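Ribose-phosphate pyrophosphokinase (Mycobacterium smegmatis, PDB 5MP7) probably makes phosphoribosyl pyrophosphate, a precursor of nucleotides, by moving the pyrophosphoryl group of ATP onto the 1-hydroxyl of ribose 5-phosphate. Local coordinates at residues Cys226-Asp231 with Asn244-Asp249; Asp231-Gly236 with Gln269-Cys274; Leu285-Asp290 with Pro294-Leu299. One frame throughout, in Å; residues are numbered along the deposited sequence.

Contact 1. Residues Cys226-Asp231 with Asn244-Asp249; sequences CILTDD and NLLRED
C226 and L228 meet L246 through hydrocarbon groups and one sulfur, and the flat groups lie to one side of that meeting. The R247 guanidinium, on the exposed flank of the helix, has the backbone oxygen N244 O over the centre of one face, 4.1 Å above its plane, and its NH2 makes a salt bridge of 3.2 Å to E248 OE2. The buried side of the same helical turn is quite different. L246 is pitched at the strand with CG anti to its own carbonyl carbon (chi1 -68°), and its two methyls divide the work. CD1 reaches two residues of one strand face, lying 4.1 Å from C226 CB and 4.1 Å from L228 CD2, while L246 CD2 passes beside the sulfur with its flank turned to it, 4.2 Å from C226 SG. The L228 and L246 side chains meet at a slant, single methyl to single methyl, instead of running alongside each other. V175 of the neighbouring strand and A251 also pack on C226, and A242 and V243 of the helix pack on L228. The example illustrates how a helix is seated on a parallel sheet: strand 225-230, helix 237-248 and strand 253-258 form a beta-alpha-beta crossover of the type I phosphoribosyltransferase fold. At the far end of the strand, D230, predicted to bind ribose 5-phosphate, opens the loop that carries the substrate site.

Contact 2. Residues Asp231-Gly236 with Gln269-Cys274; sequences DMIDTG and QRLAEC. With ACT (acetate ion), chain D.
T235 grips one oxygen of a bound acetate twice: its backbone N lies 3.0 Å from acetate OXT with a nearly straight N-H...O angle of 163°, and its hydroxyl OG1 donates to the same OXT at 2.7 Å. This is the PRPP-binding loop of the type I phosphoribosyltransferase fold, whose residues from D234 onward are predicted to bind ribose 5-phosphate. The acetate, probably from the crystallisation liquor, therefore illustrates how such a loop collects an anion. T235 brings both donors together because OG1 sits between the backbone N and the carbonyl carbon (chi1 56°). The second acetate oxygen is held by one weak, long bond, G236 N to acetate O at 3.4 Å. G236, with positive phi, is the N-cap of helix 237-248, and that helix start would probably favour negative charge here. D234 OD1 is hydrogen-bonded to S264 OG, joining the start of this loop to the loop after strand 260-261. Away from the acetate, the T235 carbonyl is met by helix 267-273: R270 NH2 makes a weak bond of 3.3 Å to T235 O, bent to 132°. Deeper down the contact turns apolar, I233 CG2 meeting L271 CD1 at 4.0 Å with the two side chains askew, and I256 touches both. R270 is bent at chi2 and chi3, which brings NE to 3.8 Å from G236 C, at the guanidinium edge near its plane.

Contact 3. Residues Leu285-Asp290 with Pro294-Leu299; sequences LPITED and PQLTVL
I287 sends a separate branch to each of two strand residues. Its CG2 methyl comes within 3.9 Å of L296 CD2, and I287 CG1 lies 4.0 Å from V298 CG2 and 4.2 Å from V298 CG1. The two encounters differ in form: I287 and L296 approach at an angle, methyl against methyl, whereas the I287 and V298 side chains lie antiparallel, flank to flank. Torsions sort the branches. In I287, CG1 lies anti to the carbonyl carbon and CG2 anti to the backbone N, while L296 has CG anti to its backbone N (chi1 -168°), which helps bring its CD2 up to the isoleucine. L296 and V298 are two apart on strand 296-299 and so present the same face of the sheet to the loop. The next shell sets that face in place: V279 and V281 of the adjoining parallel strand 278-282 touch L296, V281 also touches V298, and R292 of the connecting loop packs on V298. T297 binds E278 through OG1. Further out, E289 forms a salt bridge with R292, and the poorly ordered D290 lies against K222 of a second subunit. Between the loop and this outermost strand of the mixed sheet, as counted within the chain, everything that touches is hydrocarbon. The association thus probably rests on the fit of branched side chains and on their removal from water, with no directional bond fixing the loop backbone against the strand.

Contacts 1 and 2 divide one stretch of chain between them: they share D231, where strand 225-230 gives way to strand 232-233 and the substrate loop. Contact 1 is fully buried and apolar. Contact 2, also largely buried, has an apolar floor but turns polar where the loop receives an anion. Contact 3, at the edge of the same mixed sheet that contact 1 reaches, is partly buried and again apolar, with a second subunit nearby. Its centre lies about 12 Å from that of contact 2, and the two touch through a weak hydrogen bond from Q295 NE2 to A272 O. Contacts 1 and 3 stay apart, their nearest atoms about 8 Å from each other.

Contact 1. Residues Cys226-Asp231 with Asn244-Asp249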
loop_
_atom_site.group_PDB
_atom_site.type_symbol
_atom_site.label_atom_id
_atom_site.label_comp_id
_atom_site.label_asym_id
_atom_site.label_seq_id
_atom_site.Cartn_x
_atom_site.Cartn_y
_atom_site.Cartn_z
ATOM N N CYS A 226 40.630 61.906 26.667
ATOM C CA CYS A 226 39.451 62.127 25.826
ATOM C C CYS A 226 38.180 61.504 26.392
ATOM O O CYS A 226 38.172 60.336 26.672
ATOM C CB CYS A 226 39.679 61.528 24.461
ATOM S SG CYS A 226 41.016 62.378 23.625
ATOM N N ILE A 227 37.113 62.298 26.495
ATOM C CA ILE A 227 35.793 61.827 26.822
ATOM C C ILE A 227 35.008 61.735 25.510
ATOM O O ILE A 227 34.543 62.748 24.995
ATOM C CB ILE A 227 35.048 62.800 27.755
ATOM C CG1 ILE A 227 35.940 63.330 28.884
ATOM C CG2 ILE A 227 33.814 62.143 28.332
ATOM C CD1 ILE A 227 36.507 62.296 29.825
ATOM N N LEU A 228 34.876 60.525 24.980
ATOM C CA LEU A 228 34.133 60.265 23.761
ATOM C C LEU A 228 32.680 60.077 24.117
ATOM O O LEU A 228 32.317 59.131 24.812
ATOM C CB LEU A 228 34.628 58.988 23.138
ATOM C CG LEU A 228 34.521 58.650 21.673
ATOM C CD1 LEU A 228 34.635 59.862 20.789
ATOM C CD2 LEU A 228 35.600 57.627 21.363
ATOM N N THR A 229 31.821 60.975 23.662
ATOM C CA THR A 229 30.430 60.972 24.105
ATOM C C THR A 229 29.479 60.676 22.936
ATOM O O THR A 229 29.588 61.259 21.880
ATOM C CB THR A 229 30.078 62.274 24.871
ATOM O OG1 THR A 229 28.762 62.166 25.403
ATOM C CG2 THR A 229 30.153 63.479 23.991
ATOM N N ASP A 230 28.552 59.754 23.148
ATOM C CA ASP A 230 27.523 59.463 22.167
ATOM C C ASP A 230 26.178 59.205 22.851
ATOM O O ASP A 230 26.111 58.969 24.037
ATOM C CB ASP A 230 27.937 58.267 21.289
ATOM C CG ASP A 230 27.498 58.430 19.798
ATOM O OD1 ASP A 230 26.776 59.393 19.479
ATOM O OD2 ASP A 230 27.910 57.618 18.918
ATOM N N ASP A 231 25.096 59.316 22.108
ATOM C CA ASP A 231 23.774 58.954 22.602
ATOM C C ASP A 231 23.625 57.474 22.877
ATOM O O ASP A 231 23.080 57.088 23.923
ATOM C CB ASP A 231 22.677 59.479 21.655
ATOM C CG ASP A 231 22.754 58.883 20.237
ATOM O OD1 ASP A 231 23.853 58.447 19.808
ATOM O OD2 ASP A 231 21.725 58.889 19.523
ATOM N N ASN A 244 40.550 54.435 18.031
ATOM C CA ASN A 244 41.778 54.160 17.312
ATOM C C ASN A 244 42.376 55.442 16.699
ATOM O O ASN A 244 43.580 55.656 16.714
ATOM C CB ASN A 244 41.502 53.123 16.225
ATOM C CG ASN A 244 42.601 53.078 15.180
ATOM O OD1 ASN A 244 43.722 52.753 15.508
ATOM N ND2 ASN A 244 42.294 53.450 13.918
ATOM N N LEU A 245 41.506 56.298 16.169
ATOM C CA LEU A 245 41.913 57.597 15.604
ATOM C C LEU A 245 42.496 58.516 16.659
ATOM O O LEU A 245 43.437 59.246 16.382
ATOM C CB LEU A 245 40.720 58.301 14.951
ATOM C CG LEU A 245 40.894 58.704 13.501
ATOM C CD1 LEU A 245 41.060 57.501 12.584
ATOM C CD2 LEU A 245 39.649 59.487 13.123
ATOM N N LEU A 246 41.883 58.539 17.839
ATOM C CA LEU A 246 42.344 59.418 18.926
ATOM C C LEU A 246 43.694 58.917 19.457
ATOM O O LEU A 246 44.551 59.721 19.796
ATOM C CB LEU A 246 41.334 59.487 20.058
ATOM C CG LEU A 246 40.031 60.192 19.718
ATOM C CD1 LEU A 246 38.985 59.899 20.777
ATOM C CD2 LEU A 246 40.232 61.686 19.562
ATOM N N ARG A 247 43.862 57.599 19.448
ATOM C CA ARG A 247 45.093 56.938 19.835
ATOM C C ARG A 247 46.214 57.335 18.921
ATOM O O ARG A 247 47.274 57.736 19.372
ATOM C CB ARG A 247 44.908 55.418 19.733
ATOM C CG ARG A 247 45.982 54.544 20.362
ATOM C CD ARG A 247 45.648 53.029 20.207
ATOM N NE ARG A 247 45.565 52.514 18.816
ATOM C CZ ARG A 247 46.372 52.798 17.773
ATOM N NH1 ARG A 247 47.448 53.578 17.881
ATOM N NH2 ARG A 247 46.118 52.246 16.574
ATOM N N GLU A 248 45.954 57.227 17.628
ATOM C CA GLU A 248 46.886 57.677 16.606
ATOM C C GLU A 248 47.245 59.148 16.685
ATOM O O GLU A 248 48.291 59.533 16.233
ATOM C CB GLU A 248 46.326 57.392 15.230
ATOM C CG GLU A 248 46.673 55.969 14.887
ATOM C CD GLU A 248 45.796 55.271 13.866
ATOM O OE1 GLU A 248 45.143 55.943 13.040
ATOM O OE2 GLU A 248 45.799 54.018 13.880
ATOM N N ASP A 249 46.370 59.966 17.240
ATOM C CA ASP A 249 46.653 61.392 17.370
ATOM C C ASP A 249 47.259 61.760 18.719
ATOM O O ASP A 249 47.375 62.943 19.053
ATOM C CB ASP A 249 45.404 62.206 17.075
ATOM C CG ASP A 249 45.158 62.356 15.586
ATOM O OD1 ASP A 249 45.835 63.230 15.010
ATOM O OD2 ASP A 249 44.333 61.619 14.991
#

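Contact 2. Residues Asp231-Gly236 with Gln269-Cys274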
loop_
_atom_site.group_PDB
_atom_site.type_symbol
_atom_site.label_atom_id
_atom_site.label_comp_id
_atom_site.label_asym_id
_atom_site.label_seq_id
_atom_site.Cartn_x
_atom_site.Cartn_y
_atom_site.Cartn_z
ATOM N N ASP A 231 25.096 59.316 22.108
ATOM C CA ASP A 231 23.774 58.954 22.602
ATOM C C ASP A 231 23.625 57.474 22.877
ATOM O O ASP A 231 23.080 57.088 23.923
ATOM C CB ASP A 231 22.677 59.479 21.655
ATOM C CG ASP A 231 22.754 58.883 20.237
ATOM O OD1 ASP A 231 23.853 58.447 19.808
ATOM O OD2 ASP A 231 21.725 58.889 19.523
ATOM N N MET A 232 24.141 56.645 21.980
ATOM C CA MET A 232 24.033 55.204 22.117
ATOM C C MET A 232 25.247 54.514 21.542
ATOM O O MET A 232 25.943 55.081 20.721
ATOM C CB MET A 232 22.781 54.707 21.404
ATOM C CG MET A 232 22.874 54.724 19.895
ATOM S SD MET A 232 21.469 53.933 19.121
ATOM C CE MET A 232 20.161 55.150 19.418
ATOM N N ILE A 233 25.459 53.276 21.949
ATOM C CA ILE A 233 26.432 52.421 21.304
ATOM C C ILE A 233 25.675 51.230 20.789
ATOM O O ILE A 233 25.078 50.505 21.588
ATOM C CB ILE A 233 27.478 51.933 22.306
ATOM C CG1 ILE A 233 28.179 53.119 22.971
ATOM C CG2 ILE A 233 28.505 51.058 21.609
ATOM C CD1 ILE A 233 28.857 52.763 24.273
ATOM N N ASP A 234 25.694 51.014 19.474
ATOM C CA ASP A 234 25.030 49.866 18.892
ATOM C C ASP A 234 25.972 48.694 18.568
ATOM O O ASP A 234 26.041 47.753 19.344
ATOM C CB ASP A 234 24.168 50.274 17.694
ATOM C CG ASP A 234 23.330 49.140 17.193
ATOM O OD1 ASP A 234 23.123 48.159 17.916
ATOM O OD2 ASP A 234 22.855 49.234 16.069
ATOM N N THR A 235 26.647 48.707 17.414
ATOM C CA THR A 235 27.602 47.623 17.042
ATOM C C THR A 235 29.017 47.958 17.500
ATOM O O THR A 235 29.871 47.069 17.560
ATOM C CB THR A 235 27.651 47.395 15.526
ATOM O OG1 THR A 235 27.975 48.643 14.866
ATOM C CG2 THR A 235 26.299 46.913 15.039
ATOM N N GLY A 236 29.247 49.230 17.855
ATOM C CA GLY A 236 30.541 49.690 18.327
ATOM C C GLY A 236 31.515 50.046 17.206
ATOM O O GLY A 236 32.685 50.329 17.474
ATOM N N GLN A 269 33.026 42.627 22.524
ATOM C CA GLN A 269 34.362 42.220 22.131
ATOM C C GLN A 269 35.182 43.385 21.517
ATOM O O GLN A 269 36.354 43.582 21.837
ATOM C CB GLN A 269 34.177 41.074 21.154
ATOM C CG GLN A 269 35.372 40.850 20.236
ATOM C CD GLN A 269 36.143 39.657 20.738
ATOM O OE1 GLN A 269 35.606 38.530 20.748
ATOM N NE2 GLN A 269 37.362 39.878 21.225
ATOM N N ARG A 270 34.537 44.145 20.631
ATOM C CA ARG A 270 35.104 45.331 19.975
ATOM C C ARG A 270 35.562 46.393 20.969
ATOM O O ARG A 270 36.705 46.887 20.893
ATOM C CB ARG A 270 34.065 45.933 18.996
ATOM C CG ARG A 270 34.275 45.421 17.566
ATOM C CD ARG A 270 34.311 46.570 16.573
ATOM N NE ARG A 270 33.009 46.806 16.019
ATOM C CZ ARG A 270 32.499 46.305 14.895
ATOM N NH1 ARG A 270 33.172 45.449 14.126
ATOM N NH2 ARG A 270 31.262 46.654 14.557
ATOM N N LEU A 271 34.706 46.694 21.936
ATOM C CA LEU A 271 35.015 47.705 22.933
ATOM C C LEU A 271 36.033 47.286 23.989
ATOM O O LEU A 271 36.881 48.090 24.399
ATOM C CB LEU A 271 33.759 48.157 23.621
ATOM C CG LEU A 271 32.748 48.822 22.684
ATOM C CD1 LEU A 271 31.447 49.035 23.440
ATOM C CD2 LEU A 271 33.264 50.145 22.168
ATOM N N ALA A 272 35.967 46.028 24.397
ATOM C CA ALA A 272 36.952 45.466 25.330
ATOM C C ALA A 272 38.382 45.425 24.744
ATOM O O ALA A 272 39.336 45.632 25.473
ATOM C CB ALA A 272 36.527 44.068 25.766
ATOM N N GLU A 273 38.498 45.193 23.430
ATOM C CA GLU A 273 39.773 45.091 22.712
ATOM C C GLU A 273 40.284 46.412 22.192
ATOM O O GLU A 273 41.461 46.529 21.864
ATOM C CB GLU A 273 39.675 44.165 21.519
ATOM C CG GLU A 273 39.619 42.695 21.918
ATOM C CD GLU A 273 39.340 41.772 20.739
ATOM O OE1 GLU A 273 39.298 42.238 19.577
ATOM O OE2 GLU A 273 39.103 40.562 20.991
ATOM N N CYS A 274 39.430 47.421 22.106
ATOM C CA CYS A 274 39.914 48.748 21.741
ATOM C C CYS A 274 40.587 49.348 23.001
ATOM O O CYS A 274 40.460 48.854 24.128
ATOM C CB CYS A 274 38.784 49.644 21.205
ATOM S SG CYS A 274 37.778 50.477 22.468
HETATM C C ACT D . 27.554 51.961 15.603
HETATM O O ACT D . 28.198 52.215 16.677
HETATM O OXT ACT D . 26.808 50.965 15.467
HETATM C CH3 ACT D . 27.638 52.837 14.384
#

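Contact 3. Residues Leu285-Asp290 with Pro294-Leu299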
loop_
_atom_site.group_PDB
_atom_site.type_symbol
_atom_site.label_atom_id
_atom_site.label_comp_id
_atom_site.label_asym_id
_atom_site.label_seq_id
_atom_site.Cartn_x
_atom_site.Cartn_y
_atom_site.Cartn_z
ATOM N N LEU A 285 18.412 50.130 28.760
ATOM C CA LEU A 285 18.273 48.818 28.176
ATOM C C LEU A 285 18.893 47.816 29.101
ATOM O O LEU A 285 19.776 48.177 29.871
ATOM C CB LEU A 285 19.022 48.757 26.850
ATOM C CG LEU A 285 18.312 49.628 25.814
ATOM C CD1 LEU A 285 19.250 50.134 24.756
ATOM C CD2 LEU A 285 17.163 48.884 25.138
ATOM N N PRO A 286 18.428 46.550 29.062
ATOM C CA PRO A 286 18.969 45.580 30.019
ATOM C C PRO A 286 20.366 45.175 29.556
ATOM O O PRO A 286 20.550 44.833 28.403
ATOM C CB PRO A 286 17.999 44.403 29.934
ATOM C CG PRO A 286 17.402 44.521 28.599
ATOM C CD PRO A 286 17.391 45.959 28.207
ATOM N N ILE A 287 21.341 45.251 30.446
ATOM C CA ILE A 287 22.694 44.883 30.104
ATOM C C ILE A 287 22.903 43.462 30.602
ATOM O O ILE A 287 23.262 43.269 31.757
ATOM C CB ILE A 287 23.726 45.821 30.773
ATOM C CG1 ILE A 287 23.329 47.311 30.632
ATOM C CG2 ILE A 287 25.099 45.548 30.184
ATOM C CD1 ILE A 287 23.337 47.864 29.217
ATOM N N THR A 288 22.685 42.480 29.732
ATOM C CA THR A 288 22.797 41.080 30.112
ATOM C C THR A 288 24.255 40.682 30.236
ATOM O O THR A 288 25.166 41.438 29.838
ATOM C CB THR A 288 22.129 40.148 29.078
ATOM O OG1 THR A 288 22.770 40.264 27.794
ATOM C CG2 THR A 288 20.649 40.462 28.954
ATOM N N GLU A 289 24.486 39.474 30.726
ATOM C CA GLU A 289 25.844 39.018 31.023
ATOM C C GLU A 289 26.702 38.781 29.768
ATOM O O GLU A 289 27.901 39.037 29.798
ATOM C CB GLU A 289 25.794 37.838 32.003
ATOM C CG GLU A 289 24.968 38.261 33.246
ATOM C CD GLU A 289 25.487 39.511 34.014
ATOM O OE1 GLU A 289 26.571 40.045 33.693
ATOM O OE2 GLU A 289 24.812 39.976 34.965
ATOM N N ASP A 290 26.078 38.437 28.654
ATOM C CA ASP A 290 26.780 38.411 27.371
ATOM C C ASP A 290 27.324 39.770 26.885
ATOM O O ASP A 290 28.260 39.816 26.097
ATOM C CB ASP A 290 25.872 37.805 26.288
ATOM C CG ASP A 290 25.650 36.308 26.486
ATOM O OD1 ASP A 290 26.372 35.689 27.306
ATOM O OD2 ASP A 290 24.739 35.756 25.833
ATOM N N PRO A 294 35.047 44.021 31.274
ATOM C CA PRO A 294 35.623 44.618 32.490
ATOM C C PRO A 294 35.609 46.160 32.559
ATOM O O PRO A 294 35.362 46.726 33.630
ATOM C CB PRO A 294 37.054 44.077 32.473
ATOM C CG PRO A 294 36.922 42.757 31.784
ATOM C CD PRO A 294 35.987 43.054 30.660
ATOM N N GLN A 295 35.820 46.820 31.424
ATOM C CA GLN A 295 35.817 48.281 31.367
ATOM C C GLN A 295 34.420 48.900 31.487
ATOM O O GLN A 295 34.315 50.099 31.698
ATOM C CB GLN A 295 36.415 48.764 30.060
ATOM C CG GLN A 295 37.881 48.413 29.878
ATOM C CD GLN A 295 38.076 47.008 29.303
ATOM O OE1 GLN A 295 37.309 46.094 29.579
ATOM N NE2 GLN A 295 39.100 46.832 28.481
ATOM N N LEU A 296 33.372 48.088 31.363
ATOM C CA LEU A 296 31.999 48.534 31.418
ATOM C C LEU A 296 31.480 48.884 32.804
ATOM O O LEU A 296 31.552 48.106 33.715
ATOM C CB LEU A 296 31.082 47.466 30.812
ATOM C CG LEU A 296 29.672 47.977 30.572
ATOM C CD1 LEU A 296 29.627 49.077 29.522
ATOM C CD2 LEU A 296 28.799 46.812 30.133
ATOM N N THR A 297 30.922 50.063 32.923
ATOM C CA THR A 297 30.274 50.536 34.138
ATOM C C THR A 297 28.847 50.911 33.813
ATOM O O THR A 297 28.606 51.567 32.819
ATOM C CB THR A 297 30.972 51.784 34.639
ATOM O OG1 THR A 297 32.342 51.442 34.919
ATOM C CG2 THR A 297 30.287 52.343 35.877
ATOM N N VAL A 298 27.900 50.445 34.618
ATOM C CA VAL A 298 26.484 50.699 34.384
ATOM C C VAL A 298 25.926 51.498 35.510
ATOM O O VAL A 298 26.024 51.086 36.660
ATOM C CB VAL A 298 25.683 49.395 34.233
ATOM C CG1 VAL A 298 24.234 49.687 33.939
ATOM C CG2 VAL A 298 26.266 48.581 33.080
ATOM N N LEU A 299 25.352 52.648 35.188
ATOM C CA LEU A 299 24.722 53.485 36.223
ATOM C C LEU A 299 23.235 53.337 36.099
ATOM O O LEU A 299 22.735 53.110 35.000
ATOM C CB LEU A 299 25.112 54.932 36.069
ATOM C CG LEU A 299 26.619 55.193 35.997
ATOM C CD1 LEU A 299 26.837 56.651 35.622
ATOM C CD2 LEU A 299 27.349 54.869 37.313
#